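Local coordinates for putative hemoglobin-like oxygen-binding protein (PDB 4UUR) that binds heme b as a cold-adapted group II truncated hemoglobin and probably binds and carries oxygen, at residues Ile37-Ala51 with Asp107-Glu120. Residues are numbered along the deposited sequence; the frame is centred on the assembly and turned at random.
Sequences IANRFYDIMATDEYA and DQWMYCMNKTLDLE. With HEM (protoporphyrin IX containing Fe), chain C.
F41 reaches from helix 31-45 into helix 103-120, lodged as a knob among W109, C112, M113 and T116. Its CB passes T116 OG1, itself bonded to C112 O; CG anti to the backbone N (chi1 179°) then sends the ring toward C112 and W109. CG and CD1 lie under M113 CE, a CH-pi contact over the ring face; CE1 meets C112 CB at 3.4 Å, and F41 CZ comes edge-first to the face of W109, 3.4 Å from W109 CE2, the planes 50° apart. The opposite face of the indole lies over the CHC side of the heme, and W109 NE1 donates to a water, 3.0 Å from its oxygen, that ligates the iron. At one end, R40 bends at chi2 and chi3, and its NE and NH2 both donate to E120 OE2, each at 2.9 Å, the oxygen nearly in the guanidinium plane; an alanine for R40 would probably leave the E120 carboxylate without its paired charge. Toward the other end, Y111 OH donates a 2.5 Å bond to D48 OD2, while the edge of Y50 meets the Y111 face. This is B-G helix packing of the two-over-two truncated-globin fold, with the distal tryptophan expected of group II.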
loop_
_atom_site.group_PDB
_atom_site.type_symbol
_atom_site.label_atom_id
_atom_site.label_comp_id
_atom_site.label_asym_id
_atom_site.label_seq_id
_atom_site.Cartn_x
_atom_site.Cartn_y
_atom_site.Cartn_z
ATOM N N ILE A 37 -0.935 2.035 -8.913
ATOM C CA ILE A 37 -1.044 1.081 -7.802
ATOM C C ILE A 37 -1.791 1.652 -6.565
ATOM O O ILE A 37 -2.673 0.996 -5.946
ATOM C CB ILE A 37 0.344 0.558 -7.404
ATOM C CG1 ILE A 37 0.857 -0.336 -8.532
ATOM C CG2 ILE A 37 0.320 -0.196 -6.063
ATOM C CD1 ILE A 37 2.260 -0.869 -8.326
ATOM N N ALA A 38 -1.423 2.866 -6.204
ATOM C CA ALA A 38 -1.994 3.527 -5.059
ATOM C C ALA A 38 -3.490 3.710 -5.287
ATOM O O ALA A 38 -4.321 3.432 -4.411
ATOM C CB ALA A 38 -1.307 4.880 -4.863
ATOM N N ASN A 39 -3.841 4.170 -6.482
ATOM C CA ASN A 39 -5.205 4.428 -6.783
ATOM C C ASN A 39 -6.042 3.212 -6.943
ATOM O O ASN A 39 -7.160 3.233 -6.505
ATOM C CB ASN A 39 -5.373 5.368 -7.973
ATOM C CG ASN A 39 -5.138 6.806 -7.576
ATOM O OD1 ASN A 39 -5.754 7.328 -6.657
ATOM N ND2 ASN A 39 -4.189 7.414 -8.195
ATOM N N ARG A 40 -5.530 2.191 -7.597
ATOM C CA ARG A 40 -6.232 0.914 -7.760
ATOM C C ARG A 40 -6.494 0.262 -6.396
ATOM O O ARG A 40 -7.571 -0.285 -6.161
ATOM C CB ARG A 40 -5.363 -0.026 -8.559
ATOM C CG ARG A 40 -5.885 -1.467 -8.689
ATOM C CD ARG A 40 -6.948 -1.603 -9.745
ATOM N NE ARG A 40 -6.334 -1.512 -11.060
ATOM C CZ ARG A 40 -6.993 -1.586 -12.211
ATOM N NH1 ARG A 40 -8.312 -1.730 -12.274
ATOM N NH2 ARG A 40 -6.314 -1.535 -13.322
ATOM N N PHE A 41 -5.500 0.321 -5.512
ATOM C CA PHE A 41 -5.597 -0.210 -4.149
ATOM C C PHE A 41 -6.824 0.346 -3.424
ATOM O O PHE A 41 -7.637 -0.411 -2.918
ATOM C CB PHE A 41 -4.307 0.128 -3.354
ATOM C CG PHE A 41 -4.324 -0.351 -1.930
ATOM C CD1 PHE A 41 -4.345 -1.702 -1.629
ATOM C CD2 PHE A 41 -4.369 0.538 -0.896
ATOM C CE1 PHE A 41 -4.392 -2.137 -0.323
ATOM C CE2 PHE A 41 -4.382 0.109 0.408
ATOM C CZ PHE A 41 -4.374 -1.229 0.695
ATOM N N TYR A 42 -6.954 1.669 -3.393
ATOM C CA TYR A 42 -8.066 2.317 -2.706
ATOM C C TYR A 42 -9.359 2.152 -3.489
ATOM O O TYR A 42 -10.442 2.076 -2.912
ATOM C CB TYR A 42 -7.711 3.808 -2.478
ATOM C CG TYR A 42 -6.646 3.960 -1.378
ATOM C CD1 TYR A 42 -6.918 3.552 -0.075
ATOM C CD2 TYR A 42 -5.395 4.447 -1.651
ATOM C CE1 TYR A 42 -5.951 3.606 0.929
ATOM C CE2 TYR A 42 -4.426 4.562 -0.654
ATOM C CZ TYR A 42 -4.707 4.129 0.651
ATOM O OH TYR A 42 -3.767 4.196 1.668
ATOM N N ASP A 43 -9.262 2.090 -4.807
ATOM C CA ASP A 43 -10.444 1.890 -5.618
ATOM C C ASP A 43 -11.142 0.591 -5.276
ATOM O O ASP A 43 -12.371 0.535 -5.175
ATOM C CB ASP A 43 -10.051 1.926 -7.079
ATOM C CG ASP A 43 -9.998 3.367 -7.634
ATOM O OD1 ASP A 43 -10.353 4.327 -6.901
ATOM O OD2 ASP A 43 -9.640 3.508 -8.810
ATOM N N ILE A 44 -10.334 -0.440 -5.052
ATOM C CA ILE A 44 -10.806 -1.767 -4.715
ATOM C C ILE A 44 -11.243 -1.816 -3.255
ATOM O O ILE A 44 -12.302 -2.387 -2.945
ATOM C CB ILE A 44 -9.707 -2.801 -4.963
ATOM C CG1 ILE A 44 -9.538 -3.004 -6.473
ATOM C CG2 ILE A 44 -9.985 -4.109 -4.231
ATOM C CD1 ILE A 44 -8.276 -3.738 -6.844
ATOM N N MET A 45 -10.436 -1.214 -2.369
ATOM C CA MET A 45 -10.752 -1.193 -0.961
ATOM C C MET A 45 -12.126 -0.599 -0.714
ATOM O O MET A 45 -12.852 -1.067 0.180
ATOM C CB MET A 45 -9.740 -0.349 -0.178
ATOM C CG MET A 45 -10.031 -0.244 1.329
ATOM S SD MET A 45 -9.006 0.949 2.194
ATOM C CE MET A 45 -7.347 0.275 1.988
ATOM N N ALA A 46 -12.437 0.464 -1.467
ATOM C CA ALA A 46 -13.639 1.267 -1.262
ATOM C C ALA A 46 -14.954 0.603 -1.735
ATOM O O ALA A 46 -16.050 1.113 -1.482
ATOM C CB ALA A 46 -13.481 2.644 -1.918
ATOM N N THR A 47 -14.862 -0.527 -2.400
ATOM C CA THR A 47 -16.047 -1.149 -2.912
ATOM C C THR A 47 -16.159 -2.613 -2.663
ATOM O O THR A 47 -17.158 -3.190 -2.959
ATOM C CB THR A 47 -16.129 -0.919 -4.415
ATOM O OG1 THR A 47 -14.907 -1.368 -5.055
ATOM C CG2 THR A 47 -16.399 0.581 -4.671
ATOM N N ASP A 48 -15.110 -3.235 -2.177
ATOM C CA ASP A 48 -15.129 -4.666 -2.098
ATOM C C ASP A 48 -15.626 -4.982 -0.707
ATOM O O ASP A 48 -15.250 -4.298 0.256
ATOM C CB ASP A 48 -13.756 -5.246 -2.346
ATOM C CG ASP A 48 -13.722 -6.738 -2.158
ATOM O OD1 ASP A 48 -13.863 -7.206 -1.003
ATOM O OD2 ASP A 48 -13.505 -7.442 -3.165
ATOM N N GLU A 49 -16.456 -6.019 -0.616
ATOM C CA GLU A 49 -17.220 -6.288 0.610
ATOM C C GLU A 49 -16.292 -6.728 1.693
ATOM O O GLU A 49 -16.241 -6.136 2.754
ATOM C CB GLU A 49 -18.322 -7.340 0.396
ATOM C CG GLU A 49 -19.150 -7.565 1.659
ATOM C CD GLU A 49 -19.916 -8.876 1.699
ATOM O OE1 GLU A 49 -19.717 -9.742 0.805
ATOM O OE2 GLU A 49 -20.720 -9.030 2.656
ATOM N N TYR A 50 -15.509 -7.747 1.428
ATOM C CA TYR A 50 -14.601 -8.226 2.450
ATOM C C TYR A 50 -13.701 -7.163 3.102
ATOM O O TYR A 50 -13.145 -7.433 4.151
ATOM C CB TYR A 50 -13.750 -9.316 1.865
ATOM C CG TYR A 50 -12.624 -9.817 2.748
ATOM C CD1 TYR A 50 -12.864 -10.481 3.960
ATOM C CD2 TYR A 50 -11.299 -9.669 2.333
ATOM C CE1 TYR A 50 -11.783 -10.942 4.744
ATOM C CE2 TYR A 50 -10.232 -10.132 3.095
ATOM C CZ TYR A 50 -10.463 -10.772 4.286
ATOM O OH TYR A 50 -9.337 -11.210 4.974
ATOM N N ALA A 51 -13.495 -6.001 2.457
ATOM C CA ALA A 51 -12.609 -4.964 3.010
ATOM C C ALA A 51 -13.355 -3.745 3.599
ATOM O O ALA A 51 -12.699 -2.770 4.064
ATOM C CB ALA A 51 -11.598 -4.495 1.958
ATOM N N ASP A 107 -5.142 -9.077 6.692
ATOM C CA ASP A 107 -5.514 -9.918 5.558
ATOM C C ASP A 107 -6.366 -9.168 4.546
ATOM O O ASP A 107 -6.198 -9.370 3.353
ATOM C CB ASP A 107 -6.269 -11.167 6.030
ATOM C CG ASP A 107 -5.389 -12.136 6.804
ATOM O OD1 ASP A 107 -4.163 -12.197 6.614
ATOM O OD2 ASP A 107 -5.959 -12.865 7.624
ATOM N N GLN A 108 -7.302 -8.346 5.039
ATOM C CA GLN A 108 -8.049 -7.405 4.207
ATOM C C GLN A 108 -7.157 -6.442 3.402
ATOM O O GLN A 108 -7.461 -6.165 2.232
ATOM C CB GLN A 108 -8.979 -6.566 5.057
ATOM C CG GLN A 108 -10.209 -7.327 5.503
ATOM C CD GLN A 108 -11.034 -6.537 6.487
ATOM O OE1 GLN A 108 -11.467 -5.439 6.200
ATOM N NE2 GLN A 108 -11.238 -7.085 7.656
ATOM N N TRP A 109 -6.119 -5.906 4.050
ATOM C CA TRP A 109 -5.150 -5.025 3.402
ATOM C C TRP A 109 -4.394 -5.797 2.337
ATOM O O TRP A 109 -4.224 -5.293 1.211
ATOM C CB TRP A 109 -4.136 -4.509 4.408
ATOM C CG TRP A 109 -3.455 -3.262 4.018
ATOM C CD1 TRP A 109 -3.768 -1.998 4.437
ATOM C CD2 TRP A 109 -2.356 -3.122 3.123
ATOM N NE1 TRP A 109 -2.906 -1.084 3.889
ATOM C CE2 TRP A 109 -2.023 -1.754 3.078
ATOM C CE3 TRP A 109 -1.588 -4.015 2.392
ATOM C CZ2 TRP A 109 -0.976 -1.266 2.289
ATOM C CZ3 TRP A 109 -0.521 -3.503 1.620
ATOM C CH2 TRP A 109 -0.247 -2.177 1.571
ATOM N N MET A 110 -3.909 -7.004 2.674
ATOM C CA MET A 110 -3.225 -7.830 1.657
ATOM C C MET A 110 -4.096 -8.283 0.483
ATOM O O MET A 110 -3.679 -8.234 -0.668
ATOM C CB MET A 110 -2.515 -9.006 2.277
ATOM C CG MET A 110 -1.210 -8.594 2.928
ATOM S SD MET A 110 -0.141 -7.552 1.901
ATOM C CE MET A 110 0.281 -8.758 0.635
ATOM N N TYR A 111 -5.315 -8.683 0.774
ATOM C CA TYR A 111 -6.289 -9.044 -0.243
ATOM C C TYR A 111 -6.444 -7.927 -1.281
ATOM O O TYR A 111 -6.390 -8.178 -2.473
ATOM C CB TYR A 111 -7.606 -9.373 0.468
ATOM C CG TYR A 111 -8.807 -9.435 -0.413
ATOM C CD1 TYR A 111 -9.528 -8.295 -0.686
ATOM C CD2 TYR A 111 -9.244 -10.650 -0.953
ATOM C CE1 TYR A 111 -10.652 -8.334 -1.499
ATOM C CE2 TYR A 111 -10.377 -10.711 -1.756
ATOM C CZ TYR A 111 -11.077 -9.556 -2.012
ATOM O OH TYR A 111 -12.177 -9.576 -2.812
ATOM N N CYS A 112 -6.621 -6.688 -0.819
ATOM C CA CYS A 112 -6.661 -5.539 -1.711
ATOM C C CYS A 112 -5.356 -5.374 -2.476
ATOM O O CYS A 112 -5.392 -5.103 -3.677
ATOM C CB CYS A 112 -6.918 -4.257 -0.926
ATOM S SG CYS A 112 -8.610 -4.129 -0.355
ATOM N N MET A 113 -4.208 -5.486 -1.796
ATOM C CA MET A 113 -2.918 -5.229 -2.499
ATOM C C MET A 113 -2.510 -6.388 -3.475
ATOM O O MET A 113 -1.959 -6.147 -4.569
ATOM C CB MET A 113 -1.809 -4.915 -1.503
ATOM C CG MET A 113 -0.464 -4.664 -2.139
ATOM S SD MET A 113 -0.565 -3.276 -3.274
ATOM C CE MET A 113 -0.571 -1.901 -2.086
ATOM N N ASN A 114 -2.807 -7.632 -3.091
ATOM C CA ASN A 114 -2.751 -8.784 -4.052
ATOM C C ASN A 114 -3.555 -8.547 -5.339
ATOM O O ASN A 114 -3.046 -8.657 -6.454
ATOM C CB ASN A 114 -3.217 -10.081 -3.372
ATOM C CG ASN A 114 -2.230 -10.572 -2.307
ATOM O OD1 ASN A 114 -1.033 -10.304 -2.362
ATOM N ND2 ASN A 114 -2.747 -11.240 -1.297
ATOM N N LYS A 115 -4.816 -8.219 -5.187
ATOM C CA LYS A 115 -5.638 -7.911 -6.348
ATOM C C LYS A 115 -5.077 -6.781 -7.208
ATOM O O LYS A 115 -5.155 -6.839 -8.463
ATOM C CB LYS A 115 -7.039 -7.553 -5.898
ATOM C CG LYS A 115 -7.813 -8.757 -5.375
ATOM C CD LYS A 115 -9.247 -8.380 -5.053
ATOM C CE LYS A 115 -10.237 -8.967 -6.053
ATOM N NZ LYS A 115 -10.529 -10.379 -5.648
ATOM N N THR A 116 -4.528 -5.754 -6.538
ATOM C CA THR A 116 -3.931 -4.622 -7.205
ATOM C C THR A 116 -2.691 -5.046 -8.010
ATOM O O THR A 116 -2.511 -4.642 -9.161
ATOM C CB THR A 116 -3.510 -3.555 -6.150
ATOM O OG1 THR A 116 -4.695 -3.017 -5.538
ATOM C CG2 THR A 116 -2.664 -2.412 -6.763
ATOM N N LEU A 117 -1.803 -5.785 -7.366
ATOM C CA LEU A 117 -0.545 -6.194 -7.984
ATOM C C LEU A 117 -0.737 -7.184 -9.144
ATOM O O LEU A 117 -0.037 -7.061 -10.161
ATOM C CB LEU A 117 0.413 -6.776 -6.946
ATOM C CG LEU A 117 0.892 -5.727 -5.936
ATOM C CD1 LEU A 117 1.700 -6.368 -4.840
ATOM C CD2 LEU A 117 1.698 -4.651 -6.593
ATOM N N ASP A 118 -1.704 -8.091 -9.028
ATOM C CA ASP A 118 -2.126 -8.885 -10.192
ATOM C C ASP A 118 -2.512 -8.006 -11.388
ATOM O O ASP A 118 -2.150 -8.301 -12.535
ATOM C CB ASP A 118 -3.314 -9.832 -9.860
ATOM C CG ASP A 118 -2.885 -11.019 -9.031
ATOM O OD1 ASP A 118 -1.668 -11.153 -8.807
ATOM O OD2 ASP A 118 -3.751 -11.786 -8.545
ATOM N N LEU A 119 -3.259 -6.941 -11.153
ATOM C CA LEU A 119 -3.666 -6.150 -12.307
ATOM C C LEU A 119 -2.575 -5.180 -12.780
ATOM O O LEU A 119 -2.566 -4.797 -13.931
ATOM C CB LEU A 119 -4.960 -5.403 -12.024
ATOM C CG LEU A 119 -6.225 -6.246 -12.048
ATOM C CD1 LEU A 119 -7.282 -5.637 -11.170
ATOM C CD2 LEU A 119 -6.738 -6.421 -13.441
ATOM N N GLU A 120 -1.645 -4.788 -11.927
ATOM C CA GLU A 120 -0.759 -3.629 -12.286
ATOM C C GLU A 120 0.620 -4.059 -12.671
ATOM O O GLU A 120 1.337 -3.313 -13.313
ATOM C CB GLU A 120 -0.661 -2.577 -11.144
ATOM C CG GLU A 120 -1.978 -1.867 -10.834
ATOM C CD GLU A 120 -2.482 -0.982 -11.995
ATOM O OE1 GLU A 120 -1.646 -0.367 -12.707
ATOM O OE2 GLU A 120 -3.715 -0.873 -12.204
HETATM C CHA HEM C . -1.987 5.210 6.846
HETATM C CHB HEM C . -4.512 1.190 7.931
HETATM C CHC HEM C . -0.724 -1.430 6.390
HETATM C CHD HEM C . 1.192 2.514 4.498
HETATM C C1A HEM C . -2.977 4.356 7.296
HETATM C C2A HEM C . -4.191 4.763 7.850
HETATM C C3A HEM C . -4.902 3.634 8.129
HETATM C C4A HEM C . -4.129 2.504 7.772
HETATM C CMA HEM C . -6.295 3.575 8.745
HETATM C CAA HEM C . -4.667 6.177 8.113
HETATM C CBA HEM C . -4.670 7.049 6.858
HETATM C CGA HEM C . -5.742 8.119 6.816
HETATM O O1A HEM C . -6.970 7.905 6.734
HETATM O O2A HEM C . -5.348 9.296 6.806
HETATM C C1B HEM C . -3.657 0.116 7.633
HETATM C C2B HEM C . -3.900 -1.240 8.008
HETATM C C3B HEM C . -2.825 -1.979 7.584
HETATM C C4B HEM C . -1.905 -1.010 6.994
HETATM C CMB HEM C . -5.176 -1.707 8.686
HETATM C CAB HEM C . -2.386 -3.409 7.638
HETATM C CBB HEM C . -3.003 -4.287 8.359
HETATM C C1C HEM C . 0.113 -0.614 5.639
HETATM C C2C HEM C . 1.200 -1.023 4.849
HETATM C C3C HEM C . 1.751 0.125 4.336
HETATM C C4C HEM C . 0.961 1.209 4.785
HETATM C CMC HEM C . 1.663 -2.464 4.685
HETATM C CAC HEM C . 2.889 0.316 3.409
HETATM C CBC HEM C . 3.476 -0.699 2.784
HETATM C C1D HEM C . 0.473 3.524 5.057
HETATM C C2D HEM C . 0.884 4.913 4.869
HETATM C C3D HEM C . 0.005 5.647 5.516
HETATM C C4D HEM C . -0.935 4.711 6.113
HETATM C CMD HEM C . 2.066 5.466 4.123
HETATM C CAD HEM C . 0.031 7.158 5.668
HETATM C CBD HEM C . 0.708 7.412 7.018
HETATM C CGD HEM C . 0.933 8.892 7.348
HETATM O O1D HEM C . 0.455 9.806 6.657
HETATM O O2D HEM C . 1.606 9.249 8.335
HETATM N NA HEM C . -2.976 2.958 7.215
HETATM N NB HEM C . -2.480 0.173 7.043
HETATM N NC HEM C . -0.023 0.716 5.554
HETATM N ND HEM C . -0.638 3.443 5.754
HETATM FE FE HEM C . -1.505 1.893 6.376
HETATM O O HOH W 1 -2.660 1.878 4.512
#